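Local structure of prolyl-tRNA synthetase (Naegleria fowleri, 6UYH) at residues Gln168-Phe174 with Tyr265-Leu271; Phe214-Thr220 with His240-Phe246; Val290-Arg294 with Asp399-Met405; Gly354-Glu360 with Ile371-Arg376. The protein probably charges tRNA(Pro) with proline in an ATP-dependent reaction, as a class II aminoacyl-tRNA synthetase, and here binds the inhibitor halofuginone together with the ATP analogue AMPPNP. All coordinates share one frame; numbering follows the deposited sequence.

Interaction 1. Residues Gln168-Phe174 with Tyr265-Leu271. With HFG (7-bromo-6-chloro-3-{3-[(2R,3S)-3-hydroxypiperidin-2-yl]-2-oxopropyl}quinazolin-4(3H)-one), chain D.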
# COMPACT_ATOMS: atom_id res chain seq x y z
N GLN A 168 2.32 -9.42 -0.13
CA GLN A 168 1.88 -9.41 -1.51
C GLN A 168 1.43 -10.82 -1.83
O GLN A 168 2.00 -11.79 -1.32
CB GLN A 168 2.97 -8.98 -2.51
CG GLN A 168 4.28 -9.81 -2.47
CD GLN A 168 4.22 -11.20 -3.15
OE1 GLN A 168 4.93 -12.12 -2.75
NE2 GLN A 168 3.40 -11.33 -4.21
N GLU A 169 0.37 -10.93 -2.64
CA GLU A 169 -0.02 -12.21 -3.22
C GLU A 169 -0.10 -12.05 -4.73
O GLU A 169 -0.76 -11.13 -5.24
CB GLU A 169 -1.35 -12.74 -2.63
CG GLU A 169 -2.52 -11.75 -2.75
CD GLU A 169 -3.79 -12.28 -2.12
OE1 GLU A 169 -4.48 -11.49 -1.43
OE2 GLU A 169 -4.11 -13.47 -2.32
N GLY A 170 0.59 -12.93 -5.44
CA GLY A 170 0.58 -12.95 -6.89
C GLY A 170 -0.21 -14.16 -7.36
O GLY A 170 -0.14 -15.22 -6.74
N HIS A 171 -0.98 -13.98 -8.42
CA HIS A 171 -1.85 -15.01 -8.97
C HIS A 171 -1.71 -14.95 -10.49
O HIS A 171 -2.08 -13.95 -11.10
CB HIS A 171 -3.31 -14.78 -8.56
CG HIS A 171 -3.53 -14.84 -7.08
ND1 HIS A 171 -4.02 -15.96 -6.45
CD2 HIS A 171 -3.33 -13.92 -6.11
CE1 HIS A 171 -4.11 -15.74 -5.15
NE2 HIS A 171 -3.69 -14.50 -4.91
N SER A 172 -1.17 -16.01 -11.09
CA SER A 172 -0.93 -16.02 -12.52
C SER A 172 -1.64 -17.19 -13.18
O SER A 172 -1.84 -18.24 -12.56
CB SER A 172 0.57 -16.10 -12.82
OG SER A 172 1.22 -14.94 -12.36
N ALA A 173 -2.02 -17.00 -14.44
CA ALA A 173 -2.65 -18.02 -15.27
C ALA A 173 -1.92 -18.13 -16.59
O ALA A 173 -1.53 -17.12 -17.17
CB ALA A 173 -4.13 -17.68 -15.52
N PHE A 174 -1.76 -19.36 -17.08
CA PHE A 174 -0.96 -19.66 -18.27
C PHE A 174 -1.69 -20.66 -19.15
O PHE A 174 -2.55 -21.42 -18.69
CB PHE A 174 0.41 -20.26 -17.91
CG PHE A 174 1.23 -19.37 -17.02
CD1 PHE A 174 2.16 -18.49 -17.56
CD2 PHE A 174 1.09 -19.44 -15.65
CE1 PHE A 174 2.93 -17.68 -16.74
CE2 PHE A 174 1.85 -18.63 -14.82
CZ PHE A 174 2.78 -17.75 -15.37
N TYR A 265 -3.54 -23.18 -16.64
CA TYR A 265 -2.62 -23.53 -15.56
C TYR A 265 -2.39 -22.30 -14.71
O TYR A 265 -2.24 -21.19 -15.24
CB TYR A 265 -1.30 -24.06 -16.12
CG TYR A 265 -1.45 -25.43 -16.75
CD1 TYR A 265 -1.13 -26.58 -16.03
CD2 TYR A 265 -1.95 -25.57 -18.04
CE1 TYR A 265 -1.27 -27.84 -16.59
CE2 TYR A 265 -2.09 -26.84 -18.61
CZ TYR A 265 -1.76 -27.96 -17.87
OH TYR A 265 -1.90 -29.22 -18.42
N GLN A 266 -2.39 -22.47 -13.39
CA GLN A 266 -2.27 -21.34 -12.48
C GLN A 266 -1.18 -21.56 -11.44
O GLN A 266 -0.85 -22.70 -11.08
CB GLN A 266 -3.57 -21.06 -11.73
CG GLN A 266 -4.67 -20.51 -12.61
CD GLN A 266 -5.98 -20.44 -11.87
OE1 GLN A 266 -6.74 -21.42 -11.85
NE2 GLN A 266 -6.25 -19.31 -11.23
N ASN A 267 -0.63 -20.44 -10.97
CA ASN A 267 0.25 -20.37 -9.81
C ASN A 267 -0.30 -19.32 -8.85
O ASN A 267 -1.04 -18.42 -9.25
CB ASN A 267 1.68 -19.95 -10.17
CG ASN A 267 2.32 -20.84 -11.19
OD1 ASN A 267 2.03 -22.04 -11.28
ND2 ASN A 267 3.24 -20.27 -11.96
N SER A 268 0.10 -19.42 -7.59
CA SER A 268 -0.00 -18.28 -6.67
C SER A 268 1.19 -18.29 -5.74
O SER A 268 1.84 -19.32 -5.54
CB SER A 268 -1.33 -18.27 -5.89
OG SER A 268 -1.41 -19.35 -4.98
N TRP A 269 1.52 -17.13 -5.17
CA TRP A 269 2.75 -16.99 -4.41
C TRP A 269 2.61 -15.79 -3.49
O TRP A 269 1.98 -14.80 -3.85
CB TRP A 269 3.98 -16.82 -5.34
CG TRP A 269 3.68 -16.30 -6.76
CD1 TRP A 269 3.31 -17.05 -7.85
CD2 TRP A 269 3.76 -14.93 -7.22
NE1 TRP A 269 3.15 -16.23 -8.96
CE2 TRP A 269 3.42 -14.93 -8.60
CE3 TRP A 269 4.10 -13.72 -6.60
CZ2 TRP A 269 3.40 -13.76 -9.37
CZ3 TRP A 269 4.07 -12.54 -7.38
CH2 TRP A 269 3.72 -12.58 -8.74
N GLY A 270 3.16 -15.90 -2.28
CA GLY A 270 3.03 -14.82 -1.32
C GLY A 270 4.24 -14.69 -0.42
O GLY A 270 4.92 -15.67 -0.11
N LEU A 271 4.48 -13.46 0.04
CA LEU A 271 5.58 -13.08 0.92
C LEU A 271 5.02 -12.02 1.86
O LEU A 271 4.35 -11.10 1.38
CB LEU A 271 6.75 -12.52 0.11
CG LEU A 271 8.00 -12.05 0.85
CD1 LEU A 271 8.89 -13.24 1.16
CD2 LEU A 271 8.76 -11.01 0.03
O4' HFG D . -3.16 -18.67 1.36
C21 HFG D . -2.84 -19.80 1.04
C3' HFG D . -2.29 -20.11 -0.34
C2' HFG D . -1.59 -18.95 -1.05
N1' HFG D . -2.51 -17.86 -1.40
C6' HFG D . -1.85 -16.83 -2.22
C5' HFG D . -0.67 -16.22 -1.51
C4' HFG D . 0.30 -17.31 -1.04
C39 HFG D . -0.42 -18.38 -0.25
O7' HFG D . 0.50 -19.42 0.09
C1' HFG D . -3.01 -20.98 2.00
N3 HFG D . -4.00 -20.71 3.04
C4 HFG D . -5.33 -20.62 2.66
O11 HFG D . -5.67 -20.82 1.51
C10 HFG D . -6.24 -20.24 3.75
C5 HFG D . -7.61 -20.13 3.52
C2 HFG D . -3.60 -20.46 4.33
N1 HFG D . -4.35 -20.11 5.30
C9 HFG D . -5.71 -19.97 5.02
C8 HFG D . -6.56 -19.54 6.04
C7 HFG D . -7.91 -19.41 5.78
BR1 HFG D . -9.01 -18.72 7.16
C6 HFG D . -8.44 -19.73 4.55
CL1 HFG D . -10.15 -19.70 4.27
O HOH W 1 -3.85 -17.87 -10.35
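Q168-F174 and Y265-L271 pair as antiparallel strands, axes 4.6 Å apart, with eight backbone hydrogen bonds running from the Q168/L271 pair to the F174/Y265 pair. On the face that carries W269, the indole lies flat over G170: the CA of G170 stands 3.4 Å from the centroid of the W269 six-membered ring, 7° off its normal, a CH-pi contact made possible by the missing side chain. The indole reaches across the neighbouring strand because W269 has an unusual chi1 of 22°. Q168 bends at chi2 and brings NE2 to 3.5 Å from W269 CE3, its amide 35° from the ring plane; its OE1 and NE2 are held by Y191 and N143. Further along, N267 ND2, which also donates to A180 O, approaches F174 CE2 at 3.6 Å. E183 anchors this face, accepting bonds from S172 OG, N267 ND2 and W269 NE1.

The face bearing E169, H171 and S268 belongs to the halofuginone pocket. H171 NE2 donates to E169 OE2 (2.8 Å), the carboxylate oxygen lying near the imidazole plane; E169 OE1 is held by S120 and H171 ND1 by Y125. The piperidine packs here, its C4' 3.4 Å from G270 N. In this class II core, helix 177-198 backs the W269 face, helix 121-131 adjoins the H171 face, and strand 140-149 continues the sheet beyond Q168-F174.

Interaction 2. Residues Phe214-Thr220 with His240-Phe246. With HFG (7-bromo-6-chloro-3-{3-[(2R,3S)-3-hydroxypiperidin-2-yl]-2-oxopropyl}quinazolin-4(3H)-one), chain D.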
# COMPACT_ATOMS: atom_id res chain seq x y z
N PHE A 214 0.16 -26.59 0.16
CA PHE A 214 -1.19 -26.06 0.02
C PHE A 214 -2.10 -27.13 -0.58
O PHE A 214 -1.82 -27.68 -1.65
CB PHE A 214 -1.13 -24.81 -0.87
CG PHE A 214 -2.46 -24.12 -1.10
CD1 PHE A 214 -2.69 -23.43 -2.28
CD2 PHE A 214 -3.46 -24.15 -0.14
CE1 PHE A 214 -3.89 -22.78 -2.51
CE2 PHE A 214 -4.67 -23.51 -0.37
CZ PHE A 214 -4.88 -22.82 -1.55
N ALA A 215 -3.21 -27.42 0.12
CA ALA A 215 -4.12 -28.47 -0.34
C ALA A 215 -4.65 -28.20 -1.74
O ALA A 215 -5.00 -29.14 -2.47
CB ALA A 215 -5.28 -28.62 0.65
N GLY A 216 -4.71 -26.94 -2.15
CA GLY A 216 -5.10 -26.63 -3.51
C GLY A 216 -3.99 -26.69 -4.55
O GLY A 216 -4.27 -26.44 -5.72
N ALA A 217 -2.76 -27.02 -4.17
CA ALA A 217 -1.64 -26.96 -5.10
C ALA A 217 -1.25 -28.34 -5.58
O ALA A 217 -1.39 -29.34 -4.87
CB ALA A 217 -0.42 -26.27 -4.46
N ASP A 218 -0.76 -28.40 -6.83
CA ASP A 218 -0.08 -29.61 -7.28
C ASP A 218 1.24 -29.78 -6.54
O ASP A 218 1.57 -30.89 -6.10
CB ASP A 218 0.15 -29.57 -8.79
CG ASP A 218 -1.08 -30.02 -9.57
OD1 ASP A 218 -2.01 -30.59 -8.96
OD2 ASP A 218 -1.11 -29.81 -10.80
N TYR A 219 2.01 -28.70 -6.39
CA TYR A 219 3.20 -28.74 -5.56
C TYR A 219 3.48 -27.34 -5.03
O TYR A 219 3.10 -26.34 -5.65
CB TYR A 219 4.42 -29.29 -6.31
CG TYR A 219 4.90 -28.45 -7.48
CD1 TYR A 219 4.53 -28.76 -8.78
CD2 TYR A 219 5.76 -27.38 -7.28
CE1 TYR A 219 4.98 -28.01 -9.86
CE2 TYR A 219 6.21 -26.61 -8.35
CZ TYR A 219 5.82 -26.94 -9.63
OH TYR A 219 6.27 -26.19 -10.68
N THR A 220 4.16 -27.29 -3.88
CA THR A 220 4.45 -26.05 -3.17
C THR A 220 5.95 -25.93 -2.97
O THR A 220 6.59 -26.88 -2.49
CB THR A 220 3.73 -26.01 -1.81
OG1 THR A 220 2.32 -25.98 -2.02
CG2 THR A 220 4.14 -24.79 -1.01
N HIS A 240 3.47 -21.57 -5.24
CA HIS A 240 2.70 -22.76 -5.58
C HIS A 240 2.52 -22.89 -7.08
O HIS A 240 2.20 -21.91 -7.75
CB HIS A 240 1.29 -22.72 -4.99
CG HIS A 240 1.22 -22.45 -3.52
ND1 HIS A 240 1.53 -23.39 -2.57
CD2 HIS A 240 0.82 -21.34 -2.85
CE1 HIS A 240 1.36 -22.87 -1.37
NE2 HIS A 240 0.92 -21.64 -1.51
N HIS A 241 2.63 -24.12 -7.59
CA HIS A 241 1.99 -24.47 -8.85
C HIS A 241 0.62 -25.07 -8.53
O HIS A 241 0.54 -26.10 -7.85
CB HIS A 241 2.83 -25.43 -9.67
CG HIS A 241 2.18 -25.84 -10.96
ND1 HIS A 241 1.69 -24.92 -11.87
CD2 HIS A 241 1.93 -27.06 -11.49
CE1 HIS A 241 1.16 -25.55 -12.90
NE2 HIS A 241 1.29 -26.85 -12.70
N LEU A 242 -0.44 -24.42 -8.99
CA LEU A 242 -1.79 -24.86 -8.70
C LEU A 242 -2.33 -25.82 -9.76
O LEU A 242 -3.42 -26.37 -9.59
CB LEU A 242 -2.72 -23.65 -8.55
CG LEU A 242 -2.32 -22.55 -7.55
CD1 LEU A 242 -3.29 -21.37 -7.64
CD2 LEU A 242 -2.26 -23.10 -6.12
N GLY A 243 -1.56 -26.05 -10.83
CA GLY A 243 -2.03 -26.89 -11.91
C GLY A 243 -3.32 -26.35 -12.47
O GLY A 243 -3.49 -25.14 -12.67
N GLN A 244 -4.26 -27.26 -12.71
CA GLN A 244 -5.61 -26.91 -13.15
C GLN A 244 -6.63 -27.11 -12.04
O GLN A 244 -7.84 -27.17 -12.31
CB GLN A 244 -5.98 -27.73 -14.39
CG GLN A 244 -5.06 -27.48 -15.58
CD GLN A 244 -5.30 -28.45 -16.72
OE1 GLN A 244 -5.53 -29.63 -16.50
NE2 GLN A 244 -5.26 -27.94 -17.95
N ASN A 245 -6.17 -27.19 -10.79
CA ASN A 245 -7.08 -27.47 -9.68
C ASN A 245 -8.09 -26.35 -9.48
O ASN A 245 -9.28 -26.61 -9.28
CB ASN A 245 -6.27 -27.68 -8.40
CG ASN A 245 -5.38 -28.91 -8.48
OD1 ASN A 245 -5.77 -29.92 -9.06
ND2 ASN A 245 -4.20 -28.83 -7.89
N PHE A 246 -7.64 -25.09 -9.54
CA PHE A 246 -8.56 -23.97 -9.38
C PHE A 246 -9.26 -23.61 -10.68
O PHE A 246 -10.39 -23.10 -10.64
CB PHE A 246 -7.83 -22.76 -8.80
CG PHE A 246 -7.62 -22.83 -7.31
CD1 PHE A 246 -6.50 -23.45 -6.78
CD2 PHE A 246 -8.56 -22.30 -6.44
CE1 PHE A 246 -6.31 -23.53 -5.41
CE2 PHE A 246 -8.38 -22.38 -5.07
CZ PHE A 246 -7.25 -22.99 -4.56
O4' HFG D . -3.16 -18.67 1.36
C21 HFG D . -2.84 -19.80 1.04
C3' HFG D . -2.29 -20.11 -0.34
C2' HFG D . -1.59 -18.95 -1.05
N1' HFG D . -2.51 -17.86 -1.40
C6' HFG D . -1.85 -16.83 -2.22
C5' HFG D . -0.67 -16.22 -1.51
C4' HFG D . 0.30 -17.31 -1.04
C39 HFG D . -0.42 -18.38 -0.25
O7' HFG D . 0.50 -19.42 0.09
C1' HFG D . -3.01 -20.98 2.00
N3 HFG D . -4.00 -20.71 3.04
C4 HFG D . -5.33 -20.62 2.66
O11 HFG D . -5.67 -20.82 1.51
C10 HFG D . -6.24 -20.24 3.75
C5 HFG D . -7.61 -20.13 3.52
C2 HFG D . -3.60 -20.46 4.33
N1 HFG D . -4.35 -20.11 5.30
C9 HFG D . -5.71 -19.97 5.02
C8 HFG D . -6.56 -19.54 6.04
C7 HFG D . -7.91 -19.41 5.78
BR1 HFG D . -9.01 -18.72 7.16
C6 HFG D . -8.44 -19.73 4.55
CL1 HFG D . -10.15 -19.70 4.27
O HOH W 2 -3.83 -30.05 -11.95
O HOH W 3 0.15 -29.47 -12.98
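Aromatic contacts join F214 to H240 and F246: the edge of F214 points at the face of H240, planes 51° apart, whereas F214 and F246 meet rim to rim, CZ to CZ at 3.8 Å. G216 N sits over one face of F214 and C3' of halofuginone over the opposite face. Y219 receives H241 CB over its ring, 3.6 Å from the centroid, a CH-pi contact. Apolar packing adds L242 CD2, which touches the F214 rim and A217 CB.

Among the polar contacts, H240 NE2 donates to the inhibitor hydroxyl O7' (2.8 Å) while T220 OG1 engages ND1 of H240 at 2.8 Å. T220 OG1 also accepts from F214 N, so one hydroxyl ties both pocket residues together. N245 ND2 bonds G216 O and D218 OD1 (3.0 Å), meeting the carboxylate from above its plane. A water joins D218 OD2 to Q244 N; H241 ND1 is bonded to N267.

In the backbone, H241 N donates to Y219 O (3.0 Å), while D218 and Y219 both face H241 in a classic beta bulge. The contact closes the open end of hairpin 219-227/232-243, between helix 177-198 beside H241 and helix 121-131 beside F214, L242 and F246, with strand 261-272 flanking H240-L242.

Interaction 3. Residues Val290-Arg294 with Asp399-Met405. With EDO (1,2-ethanediol), chain Q; EDO (1,2-ethanediol), chain Z; EDO (1,2-ethanediol), chain B.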
# COMPACT_ATOMS: atom_id res chain seq x y z
N VAL A 290 19.97 -4.49 14.49
CA VAL A 290 21.09 -4.44 13.55
C VAL A 290 20.49 -4.47 12.15
O VAL A 290 20.03 -5.52 11.69
CB VAL A 290 22.09 -5.59 13.74
CG1 VAL A 290 23.26 -5.45 12.76
CG2 VAL A 290 22.62 -5.63 15.18
N LEU A 291 20.48 -3.30 11.46
CA LEU A 291 19.73 -3.21 10.20
C LEU A 291 20.62 -3.51 9.00
O LEU A 291 21.67 -2.87 8.84
CB LEU A 291 19.13 -1.82 10.04
CG LEU A 291 18.02 -1.47 11.03
CD1 LEU A 291 17.78 0.05 11.09
CD2 LEU A 291 16.75 -2.21 10.66
N PRO A 292 20.24 -4.44 8.13
CA PRO A 292 20.92 -4.58 6.85
C PRO A 292 20.87 -3.26 6.10
O PRO A 292 19.80 -2.63 6.04
CB PRO A 292 20.11 -5.67 6.12
CG PRO A 292 19.30 -6.35 7.19
CD PRO A 292 19.03 -5.28 8.21
N PRO A 293 22.00 -2.80 5.56
CA PRO A 293 22.04 -1.43 5.00
C PRO A 293 20.97 -1.13 3.95
O PRO A 293 20.51 0.01 3.87
CB PRO A 293 23.45 -1.36 4.40
CG PRO A 293 24.26 -2.26 5.29
CD PRO A 293 23.34 -3.39 5.70
N ARG A 294 20.55 -2.10 3.15
CA ARG A 294 19.62 -1.79 2.07
C ARG A 294 18.19 -1.58 2.55
O ARG A 294 17.36 -1.11 1.77
CB ARG A 294 19.69 -2.88 1.00
CG ARG A 294 21.00 -2.80 0.21
CD ARG A 294 21.43 -4.12 -0.41
NE ARG A 294 22.88 -4.15 -0.64
CZ ARG A 294 23.55 -5.22 -1.06
NH1 ARG A 294 22.91 -6.36 -1.31
NH2 ARG A 294 24.87 -5.15 -1.24
N ASP A 399 28.20 -2.13 1.66
CA ASP A 399 28.11 -3.44 1.03
C ASP A 399 28.93 -4.47 1.79
O ASP A 399 28.53 -5.64 1.90
CB ASP A 399 28.57 -3.35 -0.43
CG ASP A 399 27.60 -2.55 -1.28
OD1 ASP A 399 26.39 -2.57 -0.98
OD2 ASP A 399 28.05 -1.91 -2.25
N LYS A 400 30.08 -4.06 2.33
CA LYS A 400 30.89 -4.97 3.14
C LYS A 400 30.12 -5.40 4.39
O LYS A 400 30.17 -6.58 4.77
CB LYS A 400 32.20 -4.28 3.52
CG LYS A 400 33.28 -5.21 4.05
CD LYS A 400 34.53 -4.43 4.47
CE LYS A 400 35.79 -5.29 4.31
NZ LYS A 400 36.64 -5.32 5.54
N ILE A 401 29.40 -4.47 5.02
CA ILE A 401 28.58 -4.82 6.18
C ILE A 401 27.49 -5.81 5.77
O ILE A 401 27.26 -6.82 6.44
CB ILE A 401 27.98 -3.55 6.82
CG1 ILE A 401 29.08 -2.74 7.51
CG2 ILE A 401 26.88 -3.90 7.80
CD1 ILE A 401 28.59 -1.39 8.03
N HIS A 402 26.81 -5.53 4.65
CA HIS A 402 25.78 -6.45 4.17
C HIS A 402 26.36 -7.84 3.95
O HIS A 402 25.79 -8.85 4.40
CB HIS A 402 25.15 -5.94 2.88
CG HIS A 402 24.30 -6.97 2.21
ND1 HIS A 402 22.94 -7.03 2.39
CD2 HIS A 402 24.62 -8.03 1.43
CE1 HIS A 402 22.45 -8.06 1.73
NE2 HIS A 402 23.45 -8.69 1.14
N ASP A 403 27.48 -7.93 3.23
CA ASP A 403 28.07 -9.23 2.94
C ASP A 403 28.44 -9.97 4.22
O ASP A 403 28.22 -11.18 4.32
CB ASP A 403 29.30 -9.06 2.05
CG ASP A 403 28.94 -8.52 0.67
OD1 ASP A 403 27.74 -8.51 0.32
OD2 ASP A 403 29.86 -8.12 -0.08
N SER A 404 29.01 -9.27 5.20
CA SER A 404 29.42 -9.91 6.45
C SER A 404 28.22 -10.45 7.21
O SER A 404 28.27 -11.56 7.76
CB SER A 404 30.19 -8.93 7.32
OG SER A 404 31.41 -8.51 6.72
N MET A 405 27.14 -9.67 7.28
CA MET A 405 25.92 -10.10 7.96
C MET A 405 25.36 -11.36 7.32
O MET A 405 24.99 -12.31 8.02
CB MET A 405 24.89 -8.97 7.95
CG MET A 405 25.28 -7.77 8.81
SD MET A 405 24.13 -6.38 8.68
CE MET A 405 22.60 -7.14 9.23
C1 EDO Q . 23.93 -0.35 0.21
O1 EDO Q . 24.09 -1.28 -0.86
C2 EDO Q . 24.87 0.83 -0.03
O2 EDO Q . 24.73 1.28 -1.38
C1 EDO Z . 33.78 -11.37 6.33
O1 EDO Z . 33.06 -10.53 7.23
C2 EDO Z . 32.80 -12.20 5.52
O2 EDO Z . 32.33 -11.44 4.40
C1 EDO B . 36.61 -1.76 7.06
O1 EDO B . 37.82 -2.44 6.73
C2 EDO B . 36.06 -2.31 8.37
O2 EDO B . 35.81 -3.71 8.21
O HOH W 4 21.10 -4.87 3.18
O HOH W 5 26.74 -7.12 -1.85
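R294 stacks its guanidinium on the H402 ring, centres 3.8 Å apart and planes at 18°, where the loop between helix 274-283 and strand 300-304 packs against helix 391-415. R294 is extended from CG to NE, which carries the flat group over the imidazole; H402 offers its ring face with CG anti to the backbone N (chi1 169°). The guanidinium edge is used separately: NH2 donates almost straight (171°) to D399 OD1 in a 3.0 Å salt bridge, in the guanidinium plane but well above that of the carboxylate, while E197 O takes NH1. Stack and bridge together fix the rotation of the group.

Deeper in, M405 bends at chi3 to lay its CE methyl against V290 CG1 and P292 CG, both 4.0 Å away. P293 meets I401, its CG 4.0 Å from CG2. Water bridges R294 N and H402 ND1; an ethanediol, probably from the crystallisation liquor, accepts from R294 NE and donates through O1 to D399 OD1 at 2.6 Å.

Interaction 4. Residues Gly354-Glu360 with Ile371-Arg376. With EDO (1,2-ethanediol), chain B.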
# COMPACT_ATOMS: atom_id res chain seq x y z
N GLY A 354 19.56 0.55 15.26
CA GLY A 354 20.04 -0.35 14.23
C GLY A 354 20.87 0.27 13.13
O GLY A 354 21.19 -0.43 12.17
N VAL A 355 21.24 1.54 13.25
CA VAL A 355 21.93 2.21 12.14
C VAL A 355 23.23 1.47 11.82
O VAL A 355 24.06 1.25 12.73
CB VAL A 355 22.20 3.68 12.49
CG1 VAL A 355 23.04 4.33 11.41
CG2 VAL A 355 20.87 4.43 12.65
N PRO A 356 23.46 1.06 10.58
CA PRO A 356 24.62 0.18 10.31
C PRO A 356 25.98 0.87 10.39
O PRO A 356 26.96 0.21 10.74
CB PRO A 356 24.34 -0.35 8.89
CG PRO A 356 23.25 0.51 8.33
CD PRO A 356 22.46 1.01 9.50
N LEU A 357 26.09 2.17 10.11
CA LEU A 357 27.40 2.80 10.10
C LEU A 357 27.35 4.14 10.81
O LEU A 357 26.44 4.94 10.57
CB LEU A 357 27.91 2.98 8.67
CG LEU A 357 29.31 3.58 8.49
CD1 LEU A 357 30.40 2.68 9.09
CD2 LEU A 357 29.57 3.85 7.02
N ARG A 358 28.32 4.38 11.68
CA ARG A 358 28.47 5.65 12.37
C ARG A 358 29.78 6.31 11.96
O ARG A 358 30.82 5.64 11.89
CB ARG A 358 28.43 5.45 13.89
CG ARG A 358 28.76 6.68 14.72
CD ARG A 358 28.56 6.40 16.20
NE ARG A 358 29.68 5.69 16.82
CZ ARG A 358 29.56 4.56 17.52
NH1 ARG A 358 28.38 3.99 17.69
NH2 ARG A 358 30.65 4.00 18.05
N ILE A 359 29.72 7.60 11.68
CA ILE A 359 30.91 8.41 11.43
C ILE A 359 31.08 9.36 12.61
O ILE A 359 30.16 10.12 12.93
CB ILE A 359 30.81 9.19 10.10
CG1 ILE A 359 30.76 8.21 8.93
CG2 ILE A 359 31.97 10.19 9.95
CD1 ILE A 359 30.66 8.85 7.57
N GLU A 360 32.23 9.27 13.28
CA GLU A 360 32.58 10.16 14.38
C GLU A 360 33.62 11.15 13.88
O GLU A 360 34.68 10.74 13.40
CB GLU A 360 33.12 9.37 15.57
CG GLU A 360 32.23 8.24 16.07
CD GLU A 360 32.95 7.34 17.07
OE1 GLU A 360 34.08 7.67 17.47
OE2 GLU A 360 32.38 6.29 17.44
N ILE A 371 38.63 10.58 9.47
CA ILE A 371 37.42 10.40 10.25
C ILE A 371 37.42 8.99 10.83
O ILE A 371 38.16 8.11 10.38
CB ILE A 371 36.14 10.64 9.43
CG1 ILE A 371 36.16 9.78 8.16
CG2 ILE A 371 35.99 12.11 9.09
CD1 ILE A 371 34.86 9.79 7.39
N MET A 372 36.56 8.78 11.82
CA MET A 372 36.44 7.51 12.51
C MET A 372 35.13 6.85 12.11
O MET A 372 34.08 7.50 12.12
CB MET A 372 36.50 7.69 14.03
CG MET A 372 36.26 6.43 14.83
SD MET A 372 37.65 5.29 14.80
CE MET A 372 38.90 6.27 15.63
N LEU A 373 35.19 5.58 11.74
CA LEU A 373 34.02 4.80 11.34
C LEU A 373 33.82 3.66 12.32
O LEU A 373 34.79 3.09 12.83
CB LEU A 373 34.18 4.25 9.91
CG LEU A 373 33.74 5.13 8.73
CD1 LEU A 373 34.47 6.46 8.74
CD2 LEU A 373 33.97 4.42 7.41
N CYS A 374 32.55 3.34 12.61
CA CYS A 374 32.22 2.21 13.46
C CYS A 374 31.05 1.47 12.84
O CYS A 374 30.00 2.07 12.59
CB CYS A 374 31.86 2.67 14.88
SG CYS A 374 31.50 1.30 16.02
N ARG A 375 31.23 0.17 12.58
CA ARG A 375 30.21 -0.64 11.94
C ARG A 375 29.41 -1.40 12.99
O ARG A 375 29.98 -2.02 13.89
CB ARG A 375 30.82 -1.60 10.91
CG ARG A 375 31.96 -2.47 11.41
CD ARG A 375 32.59 -3.22 10.25
NE ARG A 375 31.73 -4.30 9.77
CZ ARG A 375 32.06 -5.14 8.79
NH1 ARG A 375 33.23 -5.00 8.17
NH2 ARG A 375 31.23 -6.10 8.44
N ARG A 376 28.08 -1.35 12.86
CA ARG A 376 27.16 -1.83 13.89
C ARG A 376 27.20 -3.35 14.04
O ARG A 376 27.02 -3.86 15.15
CB ARG A 376 25.74 -1.38 13.53
CG ARG A 376 24.63 -1.88 14.45
CD ARG A 376 24.70 -1.27 15.84
NE ARG A 376 23.60 -1.78 16.65
CZ ARG A 376 23.66 -2.88 17.40
NH1 ARG A 376 24.79 -3.58 17.47
NH2 ARG A 376 22.60 -3.28 18.08
C1 EDO B . 36.61 -1.76 7.06
O1 EDO B . 37.82 -2.44 6.73
C2 EDO B . 36.06 -2.31 8.37
O2 EDO B . 35.81 -3.71 8.21
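L357, I359, I371 and L373 make the apolar, enclosed side of this strand pair. I359 and L373 run side by side, I359 CG1 lying 4.1 Å from L373 CD1, while I359 CG2 meets I371 CD1 at 3.9 Å. With its CG anti to the backbone N (chi1 -178°), L357 turns CD1 inward to L373 CG and the carbonyl O of C374. V300 of strand 300-304 also packs on L357 and I359, and helix 391-415 adds V397 and L398 against L357.

Between the two faces runs the antiparallel pairing of strands 357-361 and 370-375, part of the five-stranded mixed sheet of the anticodon-binding domain. R358/C374 and E360/M372 are its hydrogen-bonded pairs, and R376 N extends the pairing to P356 O. G354, with positive phi, ends helix 343-353 in a Schellman motif.

The other face is polar, though R358, E360 and C374 are buried in it and closely fitted. R358 bends at chi3 (81°) and grips E360 OE2 side-on through NE (2.8 Å) and NH2 (2.9 Å); the NE bond uses the anti lone pair of OE2. C374 CB lies over one face of that guanidinium, its SG 3.5 Å from R358 NH2, while E351 takes NH1. Solvent comes in at M372, which is partly exposed: its CG lies alongside E360, 3.6 Å from E360 OE1, but its sulfur end leads away from the neighbouring strand.

How the interactions relate
The four contacts form two groups on opposite sides of the chain's centre. Interactions 1 and 2, centres 10 Å apart, share the class II core: strands 232-243 and 261-272 are neighbours, joined by backbone bonds L242 to Q266 and H240 to S268, and both contacts line the halofuginone site. Interaction 2 falls within the sequence spanned by interaction 1. Next along the chain comes interaction 3, whose span in turn contains interaction 4; their centres lie 12 Å apart and they meet through R375 with S404 and L291 with G354. Interaction 4 belongs to the anticodon-binding domain, its centre about 41 Å from that of interaction 1, so inhibitor pocket and anticodon-binding sheet are well separated.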